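Bottromycin amidohydrolase (Streptomyces purpureus, PDB 6I5S) probably hydrolyses a thiazoline-containing intermediate of bottromycin biosynthesis at a two-zinc active site, acting as the gatekeeper enzyme of the pathway. Local coordinates at residues A[92-97]-A[270-275]. Sequence-based numbering, arbitrary orientation.
Sequences DAHAHV and CPTLVA
Thr272 lays its CG2 methyl against the root of the His94 side chain, 3.9 Å from CB and 4.1 Å from CG, meeting the imidazole obliquely. Beside it, the sulfur of Cys270 covers the corner of the other segment: SG lies 3.9 Å from Ala93 CB and 4.1 Å from His94 CB. The Cys270 torsion that sets SG anti to the backbone N (chi1 -176°) carries the sulfur across to that corner. The contact is small, buried and wholly apolar, while the polar ends of His94 and Thr272 have their partners elsewhere. His94 gives NE2 to a zinc ion and bonds through ND1 to Glu228, a two-ended grip that should limit the ring's rotation and probably makes the imidazole a stronger ligand. Thr272 OG1 is paired with ND1 of His229, a ligand of the second zinc, so one threonine packs against one metal ligand and probably helps to position another. At the backbone of His94, an Asx turn braces the corner: His94 N donates to Asp92 OD2 at 3.0 Å, nearly straight at 166°. His96 NE2 binds the same zinc ion as His94 NE2, with Asp348 also a ligand, so the 92-97 segment carries the His-X-His motif at the end of a core strand, characteristic of the binuclear zinc site of the amidohydrolase superfamily.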
loop_
_atom_site.group_PDB
_atom_site.type_symbol
_atom_site.label_atom_id
_atom_site.label_comp_id
_atom_site.label_asym_id
_atom_site.label_seq_id
_atom_site.Cartn_x
_atom_site.Cartn_y
_atom_site.Cartn_z
ATOM N N ASP A 92 -0.131 1.582 -2.885
ATOM C CA ASP A 92 -0.116 1.076 -1.511
ATOM C C ASP A 92 1.245 0.419 -1.264
ATOM O O ASP A 92 1.534 -0.667 -1.791
ATOM C CB ASP A 92 -1.263 0.108 -1.232
ATOM C CG ASP A 92 -1.337 -0.293 0.241
ATOM O OD1 ASP A 92 -2.416 -0.662 0.681
ATOM O OD2 ASP A 92 -0.294 -0.255 0.962
ATOM N N ALA A 93 2.064 1.078 -0.474
ATOM C CA ALA A 93 3.460 0.651 -0.303
ATOM C C ALA A 93 3.647 -0.547 0.632
ATOM O O ALA A 93 4.791 -1.018 0.810
ATOM C CB ALA A 93 4.291 1.815 0.171
ATOM N N HIS A 94 2.583 -1.090 1.194
ATOM C CA HIS A 94 2.713 -2.285 2.018
ATOM C C HIS A 94 1.378 -3.014 2.009
ATOM O O HIS A 94 0.600 -2.864 2.947
ATOM C CB HIS A 94 3.095 -1.926 3.441
ATOM C CG HIS A 94 3.573 -3.094 4.282
ATOM N ND1 HIS A 94 4.803 -3.110 4.911
ATOM C CD2 HIS A 94 2.988 -4.280 4.586
ATOM C CE1 HIS A 94 4.955 -4.265 5.538
ATOM N NE2 HIS A 94 3.862 -4.981 5.387
ATOM N N ALA A 95 1.094 -3.808 0.982
ATOM C CA ALA A 95 -0.177 -4.511 0.878
ATOM C C ALA A 95 0.077 -6.012 0.946
ATOM O O ALA A 95 1.171 -6.486 0.632
ATOM C CB ALA A 95 -0.925 -4.150 -0.415
ATOM N N HIS A 96 -0.903 -6.736 1.479
ATOM C CA HIS A 96 -0.902 -8.193 1.513
ATOM C C HIS A 96 -2.138 -8.614 0.714
ATOM O O HIS A 96 -3.188 -8.921 1.269
ATOM C CB HIS A 96 -0.907 -8.729 2.930
ATOM C CG HIS A 96 0.384 -8.468 3.651
ATOM N ND1 HIS A 96 1.552 -9.143 3.359
ATOM C CD2 HIS A 96 0.704 -7.564 4.606
ATOM C CE1 HIS A 96 2.527 -8.683 4.120
ATOM N NE2 HIS A 96 2.037 -7.725 4.884
ATOM N N VAL A 97 -1.991 -8.600 -0.599
ATOM C CA VAL A 97 -3.046 -8.998 -1.525
ATOM C C VAL A 97 -3.102 -10.512 -1.536
ATOM O O VAL A 97 -2.107 -11.174 -1.850
ATOM C CB VAL A 97 -2.762 -8.433 -2.904
ATOM C CG1 VAL A 97 -3.675 -9.084 -3.931
ATOM C CG2 VAL A 97 -2.927 -6.919 -2.831
ATOM N N CYS A 270 8.144 3.580 5.536
ATOM C CA CYS A 270 6.737 3.224 5.353
ATOM C C CYS A 270 6.167 2.884 6.725
ATOM O O CYS A 270 6.265 1.746 7.178
ATOM C CB CYS A 270 6.604 2.045 4.368
ATOM S SG CYS A 270 4.914 1.662 4.036
ATOM N N PRO A 271 5.548 3.849 7.426
ATOM C CA PRO A 271 5.222 3.625 8.851
ATOM C C PRO A 271 3.985 2.779 9.114
ATOM O O PRO A 271 3.815 2.305 10.247
ATOM C CB PRO A 271 5.046 5.056 9.404
ATOM C CG PRO A 271 4.698 5.907 8.205
ATOM C CD PRO A 271 5.447 5.264 7.020
ATOM N N THR A 272 3.110 2.600 8.127
ATOM C CA THR A 272 1.854 1.862 8.260
ATOM C C THR A 272 1.133 2.213 9.550
ATOM O O THR A 272 0.777 1.358 10.351
ATOM C CB THR A 272 2.032 0.343 8.139
ATOM O OG1 THR A 272 2.768 -0.177 9.233
ATOM C CG2 THR A 272 2.773 -0.033 6.881
ATOM N N LEU A 273 0.810 3.505 9.677
ATOM C CA LEU A 273 0.177 3.970 10.916
ATOM C C LEU A 273 -1.212 3.361 11.074
ATOM O O LEU A 273 -1.645 3.039 12.202
ATOM C CB LEU A 273 0.094 5.491 10.931
ATOM C CG LEU A 273 1.472 6.147 10.926
ATOM C CD1 LEU A 273 1.308 7.658 10.643
ATOM C CD2 LEU A 273 2.249 5.965 12.273
ATOM N N VAL A 274 -1.928 3.210 9.956
ATOM C CA VAL A 274 -3.274 2.606 9.994
ATOM C C VAL A 274 -3.243 1.207 10.583
ATOM O O VAL A 274 -4.192 0.798 11.274
ATOM C CB VAL A 274 -3.906 2.607 8.591
ATOM C CG1 VAL A 274 -3.059 1.825 7.574
ATOM C CG2 VAL A 274 -5.362 2.086 8.635
ATOM N N ALA A 275 -2.174 0.452 10.329
ATOM C CA ALA A 275 -2.049 -0.897 10.901
ATOM C C ALA A 275 -1.704 -0.875 12.392
ATOM O O ALA A 275 -2.251 -1.666 13.178
ATOM C CB ALA A 275 -0.978 -1.688 10.097
#